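Oxidized polyvinyl alcohol hydrolase (Pseudomonas sp. VM15C, PDB 3WWC) hydrolyses beta-diketones such as nonane-4,6-dione and the oxidized form of polyvinyl alcohol, in the second step of polyvinyl alcohol degradation. Local coordinates at residues A[314-319]-A[333-338]; A[77-82]-A[95-100]. The protein carries 1 engineered substitution. All coordinates share one frame; numbering follows the deposited sequence.

Contact 1. Residues A[314-319]-A[333-338]; sequences NRWALD and FKLTQP
Trp316 reaches out from helix 310-322 and lays its indole against Pro338, whose CB stands over one face of the six-membered ring, 3.6 Å from its centroid and only 5° off the ring normal. That is a CH-pi contact. The CA of the same proline takes part too, 3.5 Å from Trp316 CE2. The two side chains run side by side in the same direction, with the proline lying along the indole's flat surface. Its N-H is spent on Thr336: NE1 donates to OG1 at 3.1 Å, a bent bond with an N-H...O angle of 139° and the oxygen tilted slightly out of the ring plane, and a second, weak bond goes from NE1 to the carbonyl O of Thr336 at 3.2 Å. The ring is covered by the proline and its N-H is shared between the hydroxyl and, weakly, the carbonyl of one residue, which should limit rotation of the indole. Leu335 adds a hydrophobic touch, CD1 meeting CZ2 of Trp316 at 3.9 Å.

In the alpha/beta-hydrolase fold of this enzyme, the segment 333-338 belongs to the connection that leads from helix 310-322 to the edge strand 343-346 of the central sheet, and here it passes back over the helix that precedes it. The indole gets this far because CG lies anti to the backbone N (chi1 175°). Thr336 OG1, by contrast, sits between its own backbone N and carbonyl carbon, and that rotation presents the hydroxyl to the indole N-H. Further out, Trp316 also packs on Met250, Cys297 and Cys344; the last two form a disulfide tying strand 292-298 to strand 343-346. Leu335 rests on Val295, and Pro338 touches Cys344 as well.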
# COMPACT_ATOMS: atom_id res chain seq x y z
N ASN A 314 -11.71 0.17 -9.21
CA ASN A 314 -11.65 -0.47 -7.90
C ASN A 314 -12.20 -1.88 -7.99
O ASN A 314 -11.63 -2.81 -7.42
CB ASN A 314 -12.44 0.29 -6.83
CG ASN A 314 -11.84 1.64 -6.45
OD1 ASN A 314 -10.77 2.01 -6.93
ND2 ASN A 314 -12.54 2.36 -5.55
N ARG A 315 -13.32 -2.05 -8.70
CA ARG A 315 -13.93 -3.40 -8.79
C ARG A 315 -13.01 -4.31 -9.58
O ARG A 315 -12.76 -5.47 -9.18
CB ARG A 315 -15.27 -3.34 -9.54
CG ARG A 315 -16.37 -2.67 -8.77
CD ARG A 315 -17.74 -2.80 -9.54
NE ARG A 315 -17.83 -2.01 -10.76
CZ ARG A 315 -18.31 -0.76 -10.82
NH1 ARG A 315 -18.71 -0.12 -9.72
NH2 ARG A 315 -18.45 -0.22 -12.01
N TRP A 316 -12.49 -3.83 -10.70
CA TRP A 316 -11.59 -4.64 -11.54
C TRP A 316 -10.32 -5.01 -10.77
O TRP A 316 -9.87 -6.19 -10.79
CB TRP A 316 -11.20 -3.87 -12.82
CG TRP A 316 -10.19 -4.60 -13.65
CD1 TRP A 316 -10.43 -5.68 -14.48
CD2 TRP A 316 -8.77 -4.42 -13.62
NE1 TRP A 316 -9.24 -6.17 -14.98
CE2 TRP A 316 -8.20 -5.42 -14.46
CE3 TRP A 316 -7.92 -3.52 -12.98
CZ2 TRP A 316 -6.83 -5.54 -14.65
CZ3 TRP A 316 -6.56 -3.64 -13.18
CH2 TRP A 316 -6.03 -4.65 -14.01
N ALA A 317 -9.74 -4.03 -10.08
CA ALA A 317 -8.48 -4.34 -9.37
C ALA A 317 -8.69 -5.32 -8.24
O ALA A 317 -7.95 -6.30 -8.14
CB ALA A 317 -7.85 -3.00 -8.82
N LEU A 318 -9.71 -5.12 -7.39
CA LEU A 318 -9.91 -6.05 -6.29
C LEU A 318 -10.32 -7.41 -6.77
O LEU A 318 -9.83 -8.40 -6.24
CB LEU A 318 -10.92 -5.48 -5.27
CG LEU A 318 -10.28 -4.80 -4.01
CD1 LEU A 318 -9.46 -5.75 -3.14
CD2 LEU A 318 -9.43 -3.65 -4.51
N ASP A 319 -11.16 -7.49 -7.79
CA ASP A 319 -11.55 -8.81 -8.28
C ASP A 319 -10.38 -9.50 -8.95
O ASP A 319 -10.32 -10.74 -8.93
CB ASP A 319 -12.72 -8.69 -9.26
CG ASP A 319 -14.00 -8.24 -8.58
OD1 ASP A 319 -14.07 -8.16 -7.35
OD2 ASP A 319 -14.98 -7.92 -9.31
N PHE A 333 -2.65 -17.83 -13.27
CA PHE A 333 -3.29 -16.52 -13.33
C PHE A 333 -3.63 -16.05 -14.75
O PHE A 333 -2.82 -16.22 -15.69
CB PHE A 333 -2.33 -15.52 -12.67
CG PHE A 333 -2.84 -14.12 -12.69
CD1 PHE A 333 -3.82 -13.73 -11.80
CD2 PHE A 333 -2.36 -13.20 -13.62
CE1 PHE A 333 -4.34 -12.41 -11.84
CE2 PHE A 333 -2.84 -11.89 -13.68
CZ PHE A 333 -3.85 -11.49 -12.79
N LYS A 334 -4.80 -15.41 -14.92
CA LYS A 334 -5.22 -14.89 -16.22
C LYS A 334 -5.73 -13.48 -16.05
O LYS A 334 -6.76 -13.26 -15.42
CB LYS A 334 -6.33 -15.75 -16.81
CG LYS A 334 -5.77 -17.18 -17.10
CD LYS A 334 -6.73 -18.01 -17.96
CE LYS A 334 -6.02 -19.29 -18.49
NZ LYS A 334 -4.83 -19.01 -19.37
N LEU A 335 -4.99 -12.53 -16.59
CA LEU A 335 -5.40 -11.14 -16.48
C LEU A 335 -6.56 -10.85 -17.40
O LEU A 335 -6.58 -11.38 -18.54
CB LEU A 335 -4.22 -10.24 -16.88
CG LEU A 335 -4.32 -8.74 -16.63
CD1 LEU A 335 -4.41 -8.50 -15.14
CD2 LEU A 335 -3.07 -8.09 -17.17
N THR A 336 -7.53 -10.07 -16.93
CA THR A 336 -8.62 -9.65 -17.80
C THR A 336 -8.39 -8.17 -18.09
O THR A 336 -7.60 -7.51 -17.40
CB THR A 336 -10.00 -9.81 -17.19
OG1 THR A 336 -10.14 -8.95 -16.04
CG2 THR A 336 -10.25 -11.27 -16.80
N GLN A 337 -9.07 -7.64 -19.10
CA GLN A 337 -8.90 -6.25 -19.51
C GLN A 337 -9.36 -5.23 -18.47
O GLN A 337 -10.45 -5.32 -17.95
CB GLN A 337 -9.71 -6.02 -20.80
CG GLN A 337 -9.47 -4.71 -21.53
CD GLN A 337 -10.20 -4.69 -22.86
OE1 GLN A 337 -9.88 -5.47 -23.78
NE2 GLN A 337 -11.18 -3.81 -22.97
N PRO A 338 -8.49 -4.25 -18.14
CA PRO A 338 -8.90 -3.24 -17.15
C PRO A 338 -9.85 -2.25 -17.83
O PRO A 338 -10.04 -2.26 -19.06
CB PRO A 338 -7.57 -2.57 -16.78
CG PRO A 338 -6.79 -2.64 -18.11
CD PRO A 338 -7.11 -4.06 -18.60

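Contact 2. Residues A[77-82]-A[95-100]; sequences DNLTVA and YTVIAP
Leu79 sets its forked end chiefly against the methyl of Ala99: both CD1 and CD2 close on the CB of Ala99, at 3.8 and 3.7 Å. The alanine methyl therefore meets the whole fork of the leucine. CD2 has a second partner in Val97, whose CG1 lies 4.0 Å away; leucine and valine slide past each other in opposite directions, touching alongside through these two methyls. In Val97, CG1 is anti to the backbone N (chi1 180°), the branch that comes up to the leucine. Val97 and Ala99 are two residues apart on strand 96-100 and so direct their CB atoms to the same side, toward the helix, whereas Ile98 between them turns away. The interface is wholly apolar, with no hydrogen bond between the two segments, and all three residues are buried.

Helix and strand belong to the beta-alpha-beta unit of strand 62-68, helix 75-80 and strand 96-100. Leu79 also lies on Ile51 and Tyr53 of the adjoining antiparallel strand 46-53, and Val97 touches Tyr53 and Pro67. On the other face of the sheet, Ile98 packs against Met156 and Val160 of helix 148-160.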
# COMPACT_ATOMS: atom_id res chain seq x y z
N ASP A 77 -12.41 10.46 3.75
CA ASP A 77 -12.38 10.84 2.32
C ASP A 77 -12.07 9.57 1.48
O ASP A 77 -12.77 9.25 0.54
CB ASP A 77 -11.27 11.85 2.01
CG ASP A 77 -11.52 13.23 2.56
OD1 ASP A 77 -12.69 13.61 2.75
OD2 ASP A 77 -10.49 13.96 2.73
N ASN A 78 -11.02 8.85 1.84
CA ASN A 78 -10.62 7.66 1.09
C ASN A 78 -11.75 6.66 1.04
O ASN A 78 -11.88 5.92 0.07
CB ASN A 78 -9.39 7.10 1.79
CG ASN A 78 -8.92 5.80 1.20
OD1 ASN A 78 -9.31 4.73 1.67
ND2 ASN A 78 -8.10 5.87 0.14
N LEU A 79 -12.57 6.60 2.08
CA LEU A 79 -13.66 5.65 2.13
C LEU A 79 -14.96 6.11 1.48
O LEU A 79 -15.74 5.26 0.98
CB LEU A 79 -13.98 5.32 3.61
CG LEU A 79 -12.95 4.48 4.31
CD1 LEU A 79 -13.20 4.50 5.83
CD2 LEU A 79 -13.08 3.00 3.79
N THR A 80 -15.22 7.43 1.47
CA THR A 80 -16.55 7.87 1.01
C THR A 80 -16.62 8.91 -0.07
O THR A 80 -17.74 9.19 -0.57
CB THR A 80 -17.35 8.44 2.16
OG1 THR A 80 -16.70 9.64 2.61
CG2 THR A 80 -17.40 7.45 3.33
N VAL A 81 -15.51 9.57 -0.41
CA VAL A 81 -15.56 10.63 -1.41
C VAL A 81 -15.12 10.06 -2.74
O VAL A 81 -14.04 9.44 -2.83
CB VAL A 81 -14.65 11.80 -1.00
CG1 VAL A 81 -14.57 12.84 -2.16
CG2 VAL A 81 -15.19 12.42 0.30
N ALA A 82 -15.95 10.23 -3.78
CA ALA A 82 -15.63 9.64 -5.05
C ALA A 82 -14.27 9.96 -5.62
O ALA A 82 -13.59 9.07 -6.15
CB ALA A 82 -16.73 10.02 -6.08
N TYR A 95 -16.76 -7.33 -0.42
CA TYR A 95 -15.53 -7.37 0.33
C TYR A 95 -15.77 -6.77 1.69
O TYR A 95 -16.54 -5.82 1.80
CB TYR A 95 -14.40 -6.51 -0.32
CG TYR A 95 -13.92 -7.07 -1.64
CD1 TYR A 95 -14.71 -6.95 -2.78
CD2 TYR A 95 -12.75 -7.78 -1.71
CE1 TYR A 95 -14.33 -7.56 -3.99
CE2 TYR A 95 -12.35 -8.38 -2.91
CZ TYR A 95 -13.16 -8.26 -4.03
OH TYR A 95 -12.74 -8.91 -5.16
N THR A 96 -15.15 -7.35 2.71
CA THR A 96 -15.23 -6.73 4.03
C THR A 96 -14.06 -5.72 4.05
O THR A 96 -12.89 -6.07 3.89
CB THR A 96 -15.16 -7.75 5.13
OG1 THR A 96 -16.44 -8.41 5.17
CG2 THR A 96 -14.97 -7.07 6.47
N VAL A 97 -14.44 -4.46 4.16
CA VAL A 97 -13.48 -3.34 4.12
C VAL A 97 -13.09 -2.99 5.55
O VAL A 97 -13.94 -2.76 6.40
CB VAL A 97 -14.13 -2.14 3.41
CG1 VAL A 97 -13.14 -0.96 3.38
CG2 VAL A 97 -14.49 -2.53 1.97
N ILE A 98 -11.78 -2.99 5.83
CA ILE A 98 -11.26 -2.74 7.18
C ILE A 98 -10.20 -1.68 6.95
O ILE A 98 -9.09 -1.97 6.47
CB ILE A 98 -10.66 -4.02 7.76
CG1 ILE A 98 -11.68 -5.18 7.71
CG2 ILE A 98 -10.25 -3.73 9.21
CD1 ILE A 98 -11.03 -6.50 8.15
N ALA A 99 -10.53 -0.42 7.31
CA ALA A 99 -9.71 0.75 6.97
C ALA A 99 -9.07 1.35 8.17
O ALA A 99 -9.76 1.89 9.05
CB ALA A 99 -10.64 1.80 6.32
N PRO A 100 -7.76 1.31 8.25
CA PRO A 100 -7.07 1.87 9.41
C PRO A 100 -6.94 3.37 9.37
O PRO A 100 -6.79 3.96 8.31
CB PRO A 100 -5.67 1.23 9.34
CG PRO A 100 -5.45 1.07 7.79
CD PRO A 100 -6.82 0.63 7.29

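Contact 2 is a buried core contact that seats the short helix 75-80 on strand 96-100, near one end of the central sheet; contact 1 lies at the surface, where a loop leading into the edge strand at the other end folds over helix 310-322. Their chemistry follows their places: methyl against methyl within the core, but an indole with both a covered face and a hydrogen-bonded N-H where solvent is near. The elements they hold differ, yet they meet through Tyr95, just ahead of strand 96-100: its OH lies 2.7 Å from Asp319 OD1, a hydrogen bond, and 3.1 Å from the carbonyl O of Leu318, which probably shares the same proton.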